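Local structure of alpha-rhamnosidase (Dictyoglomus thermophilum, 6I60) at residues H155-Y160 and Y260-L265; L169-A174 and L299-I304; G588-V593 and E651-Y656. The protein probably hydrolyses terminal non-reducing alpha-L-rhamnose residues from alpha-L-rhamnosides, as a multidomain bacterial glycoside hydrolase. All blocks are in the same frame, centred on the assembly; numbering follows the deposited sequence.

Contact 1 (H155-Y160 and Y260-L265); sequences HKYEVY and YDFPKL
An aromatic cluster of His155, Tyr157 and Phe262 joins strand 157-160 and the residues just before it with the loop that enters strand 264-273. Phe262 is the middle member. Its CB sits over the face of the His155 imidazole, 3.4 Å from the ring centroid, in a CH-pi contact. The two rings also form an offset stack, with centroids 4.8 Å apart and planes at 23°. The side chains slide past each other in opposite directions, which brings His155 CB over the rim of the Phe262 ring. The far end of the phenyl group reaches Tyr157, where Phe262 CZ lies over one face of the tyrosine ring, 3.5 Å from Tyr157 CD1. This second pair is oblique, with planes at 37°. Tyr157 CG sits between its backbone N and carbonyl carbon (chi1 57°), which swings the ring toward Phe262. At the imidazole edge, His155 NE2 gives a weak hydrogen bond to Pro263 O, 3.3 Å long and in the ring plane. Replacing His155 with an alanine would probably leave one face of Phe262 without its stacking partner and Pro263 O without this donor. Beside the cluster, Asp261 OD1 takes a weak bond from Phe262 N, and its OD2 pairs with Lys264 NZ. Strand 157-160 runs antiparallel to strand 171-184, whose Ala174 touches Phe262. His155 packs on Tyr291 of strand 288-298, and Pro263 on Leu249 of strand 242-250.

Contact 2 (L169-A174 and L299-I304); sequences LNYTIA and LYHGEI
Tyr171 and Tyr300 come no closer than 9.3 Å between their CA atoms, so strand 171-174 meets the turn before strand 302-306 through side chains alone. The main pair is an edge-to-face contact between His301 and Tyr171. It ties strand 171-184 to the turn between strands 288-298 and 302-306, in the N-terminal rhamnosidase family region. The imidazole edge points at the phenol face, with planes at 87° and centroids 4.7 Å apart. His301 NE2 makes the approach, 3.5 Å from Tyr171 CG and toward the rim of that ring. His301 CG lies beside its backbone N (chi1 -49°), and the ring extends from there toward the strand. The side chain of Tyr300 crosses that of Tyr171 at about a right angle. Its ring edge carries CD1 to within 3.5 Å of Tyr171 CE1. Tyr300 CB also covers one face of the His301 ring. Ile173 adds CD1 at 4.0 Å from His301 CD2. Two polar atoms are used elsewhere: Tyr300 OH bonds to Glu502 O, and His301 ND1 to Leu412 N. Since a backbone amide can only donate, ND1 is probably an acceptor. That is consistent with a proton on NE2, directed at the pi face of Tyr171.

Contact 3 (G588-V593 and E651-Y656); sequences GFKKYV and EADYKY
Asp653 OD2 is gripped by two groups of helix 586-599: Lys590 NZ, through a weak bond of 3.2 Å, and the hydroxyl of Tyr586. Lys590 NZ also bonds Asp653 OD1 at 3.2 Å, so one lysine nitrogen spans both carboxylate oxygens in a salt bridge. OD1 uses its syn lone pair, on the side of the other oxygen. The two side chains come from opposite directions and meet between the helices; the CA atoms of Lys590 and Asp653 are 9.2 Å apart, the nearest pair of the two segments. The lysine chain is bent at chi3 (113°), which lays its last carbons alongside the carboxylate as well. Lys590 CD is 3.3 Å from Asp653 OD2, and Lys590 CE is 3.5 Å from Asp653 OD1. Tyr586 probably helps to fix the rotation of the carboxylate. Asp653 stands in the first turn of helix 651-672, where the helix dipole would probably also favour its negative charge. The lysine touches a crystal neighbour, so its conformation may owe something to the lattice. Both helices belong to the six-hairpin glycosidase domain, an (alpha/alpha)6 barrel in this family. Lys590 and Val593 also pack on Tyr657 of helix 651-672. Phe589 and Val593 rest on Leu641 of helix 626-648. One turn beyond Asp653, Tyr656 lines the pocket holding 2-(2-ethoxyethoxy)ethanol and bonds Lys597 of helix 586-599 through its hydroxyl.

How the contacts relate
Contacts 1 and 2 are neighbours, with centres 10 Å apart. Strands 157-160 and 171-184 join them as an antiparallel pair, and Tyr160 N lies 2.7 Å from Tyr171 O, a probable hydrogen bond. Their segments alternate along the chain. The centre of contact 3 lies about 44 Å from that of contact 1 and 43 Å from that of contact 2, between helices of the glycosidase domain. Contact 2 is buried, contact 1 partly buried, and contact 3 lies at the surface. The chemistry differs with place. Ring packing dominates the two beta-rich contacts, with one offset stack and one oblique pair in contact 1 and edge-to-face in contact 2. Contact 3 rests on one salt bridge and buries the least area.

Contact 1 (H155-Y160 and Y260-L265)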
loop_
_atom_site.group_PDB
_atom_site.type_symbol
_atom_site.label_atom_id
_atom_site.label_comp_id
_atom_site.label_asym_id
_atom_site.label_seq_id
_atom_site.Cartn_x
_atom_site.Cartn_y
_atom_site.Cartn_z
ATOM N N HIS A 155 -13.926 -12.943 30.368
ATOM C CA HIS A 155 -13.588 -13.172 28.965
ATOM C C HIS A 155 -14.228 -14.437 28.405
ATOM O O HIS A 155 -13.618 -15.511 28.432
ATOM C CB HIS A 155 -12.070 -13.233 28.778
ATOM C CG HIS A 155 -11.488 -11.992 28.177
ATOM N ND1 HIS A 155 -11.976 -11.432 27.015
ATOM C CD2 HIS A 155 -10.468 -11.199 28.579
ATOM C CE1 HIS A 155 -11.279 -10.349 26.726
ATOM N NE2 HIS A 155 -10.358 -10.185 27.658
ATOM N N LYS A 156 -15.449 -14.323 27.888
ATOM C CA LYS A 156 -16.080 -15.433 27.189
ATOM C C LYS A 156 -15.596 -15.472 25.743
ATOM O O LYS A 156 -15.493 -14.437 25.078
ATOM C CB LYS A 156 -17.607 -15.311 27.244
ATOM C CG LYS A 156 -18.406 -16.506 26.670
ATOM C CD LYS A 156 -17.655 -17.844 26.718
ATOM C CE LYS A 156 -18.577 -19.025 26.964
ATOM N NZ LYS A 156 -19.403 -19.347 25.760
ATOM N N TYR A 157 -15.287 -16.677 25.270
ATOM C CA TYR A 157 -14.795 -16.909 23.922
ATOM C C TYR A 157 -15.441 -18.171 23.369
ATOM O O TYR A 157 -16.070 -18.946 24.095
ATOM C CB TYR A 157 -13.269 -17.044 23.904
ATOM C CG TYR A 157 -12.766 -18.143 24.810
ATOM C CD1 TYR A 157 -12.614 -17.929 26.175
ATOM C CD2 TYR A 157 -12.451 -19.398 24.304
ATOM C CE1 TYR A 157 -12.160 -18.930 27.009
ATOM C CE2 TYR A 157 -11.996 -20.405 25.131
ATOM C CZ TYR A 157 -11.852 -20.166 26.482
ATOM O OH TYR A 157 -11.399 -21.165 27.311
ATOM N N GLU A 158 -15.275 -18.374 22.063
ATOM C CA GLU A 158 -15.662 -19.608 21.393
ATOM C C GLU A 158 -14.476 -20.110 20.584
ATOM O O GLU A 158 -13.724 -19.315 20.012
ATOM C CB GLU A 158 -16.878 -19.404 20.477
ATOM C CG GLU A 158 -18.158 -20.057 20.982
ATOM C CD GLU A 158 -19.278 -20.023 19.957
ATOM O OE1 GLU A 158 -20.430 -19.727 20.340
ATOM O OE2 GLU A 158 -19.005 -20.292 18.767
ATOM N N VAL A 159 -14.308 -21.426 20.539
ATOM C CA VAL A 159 -13.190 -22.050 19.842
ATOM C C VAL A 159 -13.750 -22.724 18.597
ATOM O O VAL A 159 -14.330 -23.813 18.671
ATOM C CB VAL A 159 -12.442 -23.046 20.736
ATOM C CG1 VAL A 159 -11.046 -23.302 20.188
ATOM C CG2 VAL A 159 -12.371 -22.520 22.159
ATOM N N TYR A 160 -13.578 -22.080 17.445
ATOM C CA TYR A 160 -14.024 -22.626 16.169
ATOM C C TYR A 160 -12.867 -23.368 15.510
ATOM O O TYR A 160 -11.799 -22.788 15.285
ATOM C CB TYR A 160 -14.543 -21.516 15.256
ATOM C CG TYR A 160 -15.128 -22.012 13.951
ATOM C CD1 TYR A 160 -15.791 -23.232 13.881
ATOM C CD2 TYR A 160 -15.021 -21.258 12.788
ATOM C CE1 TYR A 160 -16.328 -23.687 12.690
ATOM C CE2 TYR A 160 -15.555 -21.706 11.594
ATOM C CZ TYR A 160 -16.208 -22.919 11.551
ATOM O OH TYR A 160 -16.740 -23.367 10.363
ATOM N N TYR A 260 -1.185 -14.717 20.819
ATOM C CA TYR A 260 -1.547 -13.520 21.565
ATOM C C TYR A 260 -2.557 -13.875 22.653
ATOM O O TYR A 260 -2.921 -15.038 22.844
ATOM C CB TYR A 260 -2.103 -12.445 20.628
ATOM C CG TYR A 260 -1.128 -12.001 19.561
ATOM C CD1 TYR A 260 0.130 -11.521 19.901
ATOM C CD2 TYR A 260 -1.466 -12.062 18.214
ATOM C CE1 TYR A 260 1.025 -11.114 18.930
ATOM C CE2 TYR A 260 -0.577 -11.657 17.235
ATOM C CZ TYR A 260 0.668 -11.183 17.599
ATOM O OH TYR A 260 1.558 -10.776 16.632
ATOM N N ASP A 261 -3.008 -12.852 23.368
ATOM C CA ASP A 261 -3.946 -12.990 24.468
ATOM C C ASP A 261 -5.325 -12.480 24.045
ATOM O O ASP A 261 -5.560 -12.156 22.875
ATOM C CB ASP A 261 -3.409 -12.246 25.694
ATOM C CG ASP A 261 -4.045 -12.713 26.984
ATOM O OD1 ASP A 261 -4.649 -13.806 26.986
ATOM O OD2 ASP A 261 -3.951 -11.980 27.991
ATOM N N PHE A 262 -6.243 -12.421 25.006
ATOM C CA PHE A 262 -7.557 -11.853 24.768
ATOM C C PHE A 262 -7.452 -10.331 24.649
ATOM O O PHE A 262 -6.435 -9.744 25.026
ATOM C CB PHE A 262 -8.505 -12.253 25.897
ATOM C CG PHE A 262 -8.866 -13.710 25.892
ATOM C CD1 PHE A 262 -9.636 -14.242 24.871
ATOM C CD2 PHE A 262 -8.427 -14.551 26.901
ATOM C CE1 PHE A 262 -9.967 -15.585 24.860
ATOM C CE2 PHE A 262 -8.753 -15.894 26.896
ATOM C CZ PHE A 262 -9.524 -16.412 25.875
ATOM N N PRO A 263 -8.478 -9.674 24.100
ATOM C CA PRO A 263 -8.385 -8.224 23.873
ATOM C C PRO A 263 -8.100 -7.451 25.153
ATOM O O PRO A 263 -8.629 -7.761 26.221
ATOM C CB PRO A 263 -9.761 -7.870 23.299
ATOM C CG PRO A 263 -10.222 -9.113 22.645
ATOM C CD PRO A 263 -9.690 -10.243 23.481
ATOM N N LYS A 264 -7.251 -6.431 25.031
ATOM C CA LYS A 264 -6.878 -5.564 26.142
ATOM C C LYS A 264 -6.902 -4.118 25.663
ATOM O O LYS A 264 -7.014 -3.841 24.466
ATOM C CB LYS A 264 -5.498 -5.933 26.702
ATOM C CG LYS A 264 -4.569 -6.569 25.682
ATOM C CD LYS A 264 -3.349 -7.177 26.348
ATOM C CE LYS A 264 -3.569 -8.646 26.664
ATOM N NZ LYS A 264 -2.282 -9.371 26.829
ATOM N N LEU A 265 -6.787 -3.187 26.610
ATOM C CA LEU A 265 -6.976 -1.773 26.314
ATOM C C LEU A 265 -6.030 -0.912 27.137
ATOM O O LEU A 265 -5.871 -1.124 28.340
ATOM C CB LEU A 265 -8.423 -1.345 26.591
ATOM C CG LEU A 265 -8.733 0.150 26.507
ATOM C CD1 LEU A 265 -8.495 0.662 25.098
ATOM C CD2 LEU A 265 -10.162 0.419 26.944
#

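Contact 2 (L169-A174 and L299-I304)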
loop_
_atom_site.group_PDB
_atom_site.type_symbol
_atom_site.label_atom_id
_atom_site.label_comp_id
_atom_site.label_asym_id
_atom_site.label_seq_id
_atom_site.Cartn_x
_atom_site.Cartn_y
_atom_site.Cartn_z
ATOM N N LEU A 169 -4.822 -24.872 11.742
ATOM C CA LEU A 169 -4.994 -24.003 12.893
ATOM C C LEU A 169 -6.452 -23.993 13.349
ATOM O O LEU A 169 -7.358 -24.466 12.659
ATOM C CB LEU A 169 -4.532 -22.580 12.570
ATOM C CG LEU A 169 -3.034 -22.252 12.611
ATOM C CD1 LEU A 169 -2.430 -22.614 13.959
ATOM C CD2 LEU A 169 -2.282 -22.938 11.490
ATOM N N ASN A 170 -6.670 -23.446 14.540
ATOM C CA ASN A 170 -8.002 -23.235 15.082
ATOM C C ASN A 170 -8.220 -21.742 15.298
ATOM O O ASN A 170 -7.295 -20.934 15.194
ATOM C CB ASN A 170 -8.197 -24.008 16.393
ATOM C CG ASN A 170 -7.200 -23.607 17.460
ATOM O OD1 ASN A 170 -6.145 -23.047 17.162
ATOM N ND2 ASN A 170 -7.531 -23.892 18.714
ATOM N N TYR A 171 -9.465 -21.378 15.600
ATOM C CA TYR A 171 -9.854 -19.979 15.748
ATOM C C TYR A 171 -10.519 -19.791 17.104
ATOM O O TYR A 171 -11.626 -20.289 17.332
ATOM C CB TYR A 171 -10.786 -19.544 14.614
ATOM C CG TYR A 171 -10.250 -19.855 13.233
ATOM C CD1 TYR A 171 -9.481 -18.928 12.540
ATOM C CD2 TYR A 171 -10.507 -21.076 12.625
ATOM C CE1 TYR A 171 -8.986 -19.209 11.278
ATOM C CE2 TYR A 171 -10.015 -21.366 11.366
ATOM C CZ TYR A 171 -9.258 -20.431 10.696
ATOM O OH TYR A 171 -8.769 -20.717 9.442
ATOM N N THR A 172 -9.842 -19.078 18.002
ATOM C CA THR A 172 -10.384 -18.729 19.310
ATOM C C THR A 172 -10.951 -17.317 19.218
ATOM O O THR A 172 -10.197 -16.340 19.171
ATOM C CB THR A 172 -9.311 -18.821 20.394
ATOM O OG1 THR A 172 -8.412 -19.896 20.093
ATOM C CG2 THR A 172 -9.947 -19.067 21.750
ATOM N N ILE A 173 -12.275 -17.211 19.188
ATOM C CA ILE A 173 -12.966 -15.940 19.001
ATOM C C ILE A 173 -13.542 -15.518 20.345
ATOM O O ILE A 173 -14.474 -16.148 20.858
ATOM C CB ILE A 173 -14.065 -16.039 17.934
ATOM C CG1 ILE A 173 -13.455 -16.324 16.560
ATOM C CG2 ILE A 173 -14.889 -14.759 17.902
ATOM C CD1 ILE A 173 -14.103 -17.482 15.832
ATOM N N ALA A 174 -12.991 -14.448 20.916
ATOM C CA ALA A 174 -13.517 -13.870 22.141
ATOM C C ALA A 174 -14.695 -12.950 21.823
ATOM O O ALA A 174 -15.041 -12.713 20.663
ATOM C CB ALA A 174 -12.420 -13.120 22.891
ATOM N N LEU A 299 -12.149 -11.541 11.883
ATOM C CA LEU A 299 -11.885 -11.013 10.549
ATOM C C LEU A 299 -12.239 -12.023 9.465
ATOM O O LEU A 299 -12.648 -11.633 8.367
ATOM C CB LEU A 299 -10.417 -10.603 10.425
ATOM C CG LEU A 299 -9.931 -9.489 11.351
ATOM C CD1 LEU A 299 -8.420 -9.333 11.260
ATOM C CD2 LEU A 299 -10.628 -8.182 11.020
ATOM N N TYR A 300 -12.092 -13.320 9.751
ATOM C CA TYR A 300 -12.372 -14.336 8.742
ATOM C C TYR A 300 -13.845 -14.717 8.720
ATOM O O TYR A 300 -14.402 -14.992 7.650
ATOM C CB TYR A 300 -11.527 -15.588 8.992
ATOM C CG TYR A 300 -10.041 -15.418 8.766
ATOM C CD1 TYR A 300 -9.136 -16.328 9.297
ATOM C CD2 TYR A 300 -9.544 -14.358 8.021
ATOM C CE1 TYR A 300 -7.778 -16.186 9.098
ATOM C CE2 TYR A 300 -8.184 -14.207 7.814
ATOM C CZ TYR A 300 -7.307 -15.124 8.357
ATOM O OH TYR A 300 -5.954 -14.979 8.158
ATOM N N HIS A 301 -14.493 -14.743 9.886
ATOM C CA HIS A 301 -15.811 -15.345 10.020
ATOM C C HIS A 301 -16.938 -14.348 10.244
ATOM O O HIS A 301 -18.106 -14.748 10.203
ATOM C CB HIS A 301 -15.800 -16.362 11.167
ATOM C CG HIS A 301 -14.657 -17.325 11.101
ATOM N ND1 HIS A 301 -14.543 -18.278 10.111
ATOM C CD2 HIS A 301 -13.571 -17.477 11.896
ATOM C CE1 HIS A 301 -13.439 -18.979 10.302
ATOM N NE2 HIS A 301 -12.832 -18.513 11.378
ATOM N N GLY A 302 -16.636 -13.079 10.479
ATOM C CA GLY A 302 -17.668 -12.071 10.594
ATOM C C GLY A 302 -17.950 -11.673 12.028
ATOM O O GLY A 302 -17.196 -11.965 12.961
ATOM N N GLU A 303 -19.078 -10.986 12.195
ATOM C CA GLU A 303 -19.470 -10.425 13.479
ATOM C C GLU A 303 -20.960 -10.644 13.692
ATOM O O GLU A 303 -21.745 -10.593 12.741
ATOM C CB GLU A 303 -19.124 -8.925 13.553
ATOM C CG GLU A 303 -20.071 -8.075 14.390
ATOM C CD GLU A 303 -20.076 -6.614 13.969
ATOM O OE1 GLU A 303 -18.979 -6.043 13.791
ATOM O OE2 GLU A 303 -21.174 -6.035 13.816
ATOM N N ILE A 304 -21.341 -10.902 14.942
ATOM C CA ILE A 304 -22.734 -11.082 15.333
ATOM C C ILE A 304 -23.131 -9.926 16.242
ATOM O O ILE A 304 -22.449 -9.650 17.236
ATOM C CB ILE A 304 -22.950 -12.434 16.032
ATOM C CG1 ILE A 304 -22.614 -13.584 15.083
ATOM C CG2 ILE A 304 -24.376 -12.553 16.537
ATOM C CD1 ILE A 304 -21.947 -14.750 15.765
#

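Contact 3 (G588-V593 and E651-Y656)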
loop_
_atom_site.group_PDB
_atom_site.type_symbol
_atom_site.label_atom_id
_atom_site.label_comp_id
_atom_site.label_asym_id
_atom_site.label_seq_id
_atom_site.Cartn_x
_atom_site.Cartn_y
_atom_site.Cartn_z
ATOM N N GLY A 588 19.863 -3.902 8.326
ATOM C CA GLY A 588 19.008 -5.033 8.010
ATOM C C GLY A 588 19.280 -5.611 6.638
ATOM O O GLY A 588 19.166 -6.824 6.439
ATOM N N PHE A 589 19.643 -4.761 5.675
ATOM C CA PHE A 589 20.001 -5.253 4.349
ATOM C C PHE A 589 21.289 -6.063 4.405
ATOM O O PHE A 589 21.384 -7.144 3.812
ATOM C CB PHE A 589 20.154 -4.089 3.367
ATOM C CG PHE A 589 18.979 -3.150 3.328
ATOM C CD1 PHE A 589 17.711 -3.573 3.696
ATOM C CD2 PHE A 589 19.146 -1.840 2.908
ATOM C CE1 PHE A 589 16.640 -2.705 3.653
ATOM C CE2 PHE A 589 18.078 -0.970 2.863
ATOM C CZ PHE A 589 16.825 -1.402 3.235
ATOM N N LYS A 590 22.298 -5.546 5.113
ATOM C CA LYS A 590 23.565 -6.257 5.233
ATOM C C LYS A 590 23.391 -7.587 5.950
ATOM O O LYS A 590 24.106 -8.551 5.653
ATOM C CB LYS A 590 24.586 -5.387 5.967
ATOM C CG LYS A 590 25.667 -4.790 5.077
ATOM C CD LYS A 590 26.790 -4.178 5.906
ATOM C CE LYS A 590 28.091 -4.958 5.747
ATOM N NZ LYS A 590 29.223 -4.334 6.496
ATOM N N LYS A 591 22.443 -7.662 6.885
ATOM C CA LYS A 591 22.240 -8.896 7.634
ATOM C C LYS A 591 21.517 -9.946 6.799
ATOM O O LYS A 591 21.845 -11.135 6.879
ATOM C CB LYS A 591 21.468 -8.610 8.921
ATOM C CG LYS A 591 21.799 -9.562 10.058
ATOM C CD LYS A 591 21.204 -9.086 11.372
ATOM C CE LYS A 591 22.176 -8.200 12.135
ATOM N NZ LYS A 591 21.834 -8.130 13.582
ATOM N N TYR A 592 20.532 -9.533 5.995
ATOM C CA TYR A 592 19.828 -10.499 5.159
ATOM C C TYR A 592 20.725 -11.020 4.045
ATOM O O TYR A 592 20.740 -12.224 3.763
ATOM C CB TYR A 592 18.558 -9.888 4.568
ATOM C CG TYR A 592 17.956 -10.762 3.489
ATOM C CD1 TYR A 592 17.343 -11.966 3.810
ATOM C CD2 TYR A 592 18.032 -10.402 2.150
ATOM C CE1 TYR A 592 16.804 -12.780 2.830
ATOM C CE2 TYR A 592 17.494 -11.209 1.162
ATOM C CZ TYR A 592 16.882 -12.397 1.509
ATOM O OH TYR A 592 16.346 -13.205 0.531
ATOM N N VAL A 593 21.471 -10.127 3.390
ATOM C CA VAL A 593 22.419 -10.562 2.370
ATOM C C VAL A 593 23.461 -11.491 2.976
ATOM O O VAL A 593 23.903 -12.450 2.330
ATOM C CB VAL A 593 23.057 -9.334 1.690
ATOM C CG1 VAL A 593 24.261 -9.739 0.850
ATOM C CG2 VAL A 593 22.022 -8.619 0.836
ATOM N N GLU A 651 32.445 3.019 0.767
ATOM C CA GLU A 651 33.264 2.536 -0.343
ATOM C C GLU A 651 33.676 1.083 -0.146
ATOM O O GLU A 651 33.709 0.308 -1.108
ATOM C CB GLU A 651 34.500 3.420 -0.511
ATOM C CG GLU A 651 34.197 4.818 -1.027
ATOM C CD GLU A 651 33.269 4.810 -2.226
ATOM O OE1 GLU A 651 32.071 5.127 -2.055
ATOM O OE2 GLU A 651 33.735 4.488 -3.340
ATOM N N ALA A 652 33.999 0.696 1.089
ATOM C CA ALA A 652 34.385 -0.687 1.350
ATOM C C ALA A 652 33.220 -1.635 1.095
ATOM O O ALA A 652 33.383 -2.678 0.449
ATOM C CB ALA A 652 34.897 -0.831 2.782
ATOM N N ASP A 653 32.033 -1.289 1.598
ATOM C CA ASP A 653 30.862 -2.119 1.345
ATOM C C ASP A 653 30.486 -2.114 -0.129
ATOM O O ASP A 653 30.033 -3.136 -0.655
ATOM C CB ASP A 653 29.686 -1.645 2.195
ATOM C CG ASP A 653 29.629 -2.334 3.543
ATOM O OD1 ASP A 653 30.456 -3.238 3.787
ATOM O OD2 ASP A 653 28.755 -1.971 4.359
ATOM N N TYR A 654 30.743 -1.023 -0.803
ATOM C CA TYR A 654 30.418 -0.922 -2.193
ATOM C C TYR A 654 31.244 -1.883 -2.925
ATOM O O TYR A 654 30.746 -2.778 -3.504
ATOM C CB TYR A 654 30.652 0.481 -2.697
ATOM C CG TYR A 654 30.763 0.628 -4.180
ATOM C CD1 TYR A 654 29.830 0.131 -5.010
ATOM C CD2 TYR A 654 31.810 1.281 -4.740
ATOM C CE1 TYR A 654 29.950 0.255 -6.355
ATOM C CE2 TYR A 654 31.930 1.404 -6.086
ATOM C CZ TYR A 654 30.992 0.883 -6.879
ATOM O OH TYR A 654 31.109 1.016 -8.211
ATOM N N LYS A 655 32.544 -1.746 -2.859
ATOM C CA LYS A 655 33.431 -2.656 -3.557
ATOM C C LYS A 655 33.229 -4.122 -3.203
ATOM O O LYS A 655 33.283 -4.965 -4.036
ATOM C CB LYS A 655 34.870 -2.240 -3.330
ATOM C CG LYS A 655 35.708 -2.024 -4.577
ATOM C CD LYS A 655 34.912 -1.903 -5.879
ATOM C CE LYS A 655 35.792 -1.576 -7.074
ATOM N NZ LYS A 655 36.286 -0.168 -7.047
ATOM N N TYR A 656 32.993 -4.433 -1.959
ATOM C CA TYR A 656 32.790 -5.784 -1.573
ATOM C C TYR A 656 31.631 -6.413 -2.243
ATOM O O TYR A 656 31.747 -7.476 -2.713
ATOM C CB TYR A 656 32.578 -5.837 -0.089
ATOM C CG TYR A 656 32.252 -7.183 0.415
ATOM C CD1 TYR A 656 33.212 -8.106 0.624
ATOM C CD2 TYR A 656 30.984 -7.529 0.683
ATOM C CE1 TYR A 656 32.904 -9.349 1.086
ATOM C CE2 TYR A 656 30.672 -8.770 1.141
ATOM C CZ TYR A 656 31.642 -9.669 1.336
ATOM O OH TYR A 656 31.323 -10.894 1.804
#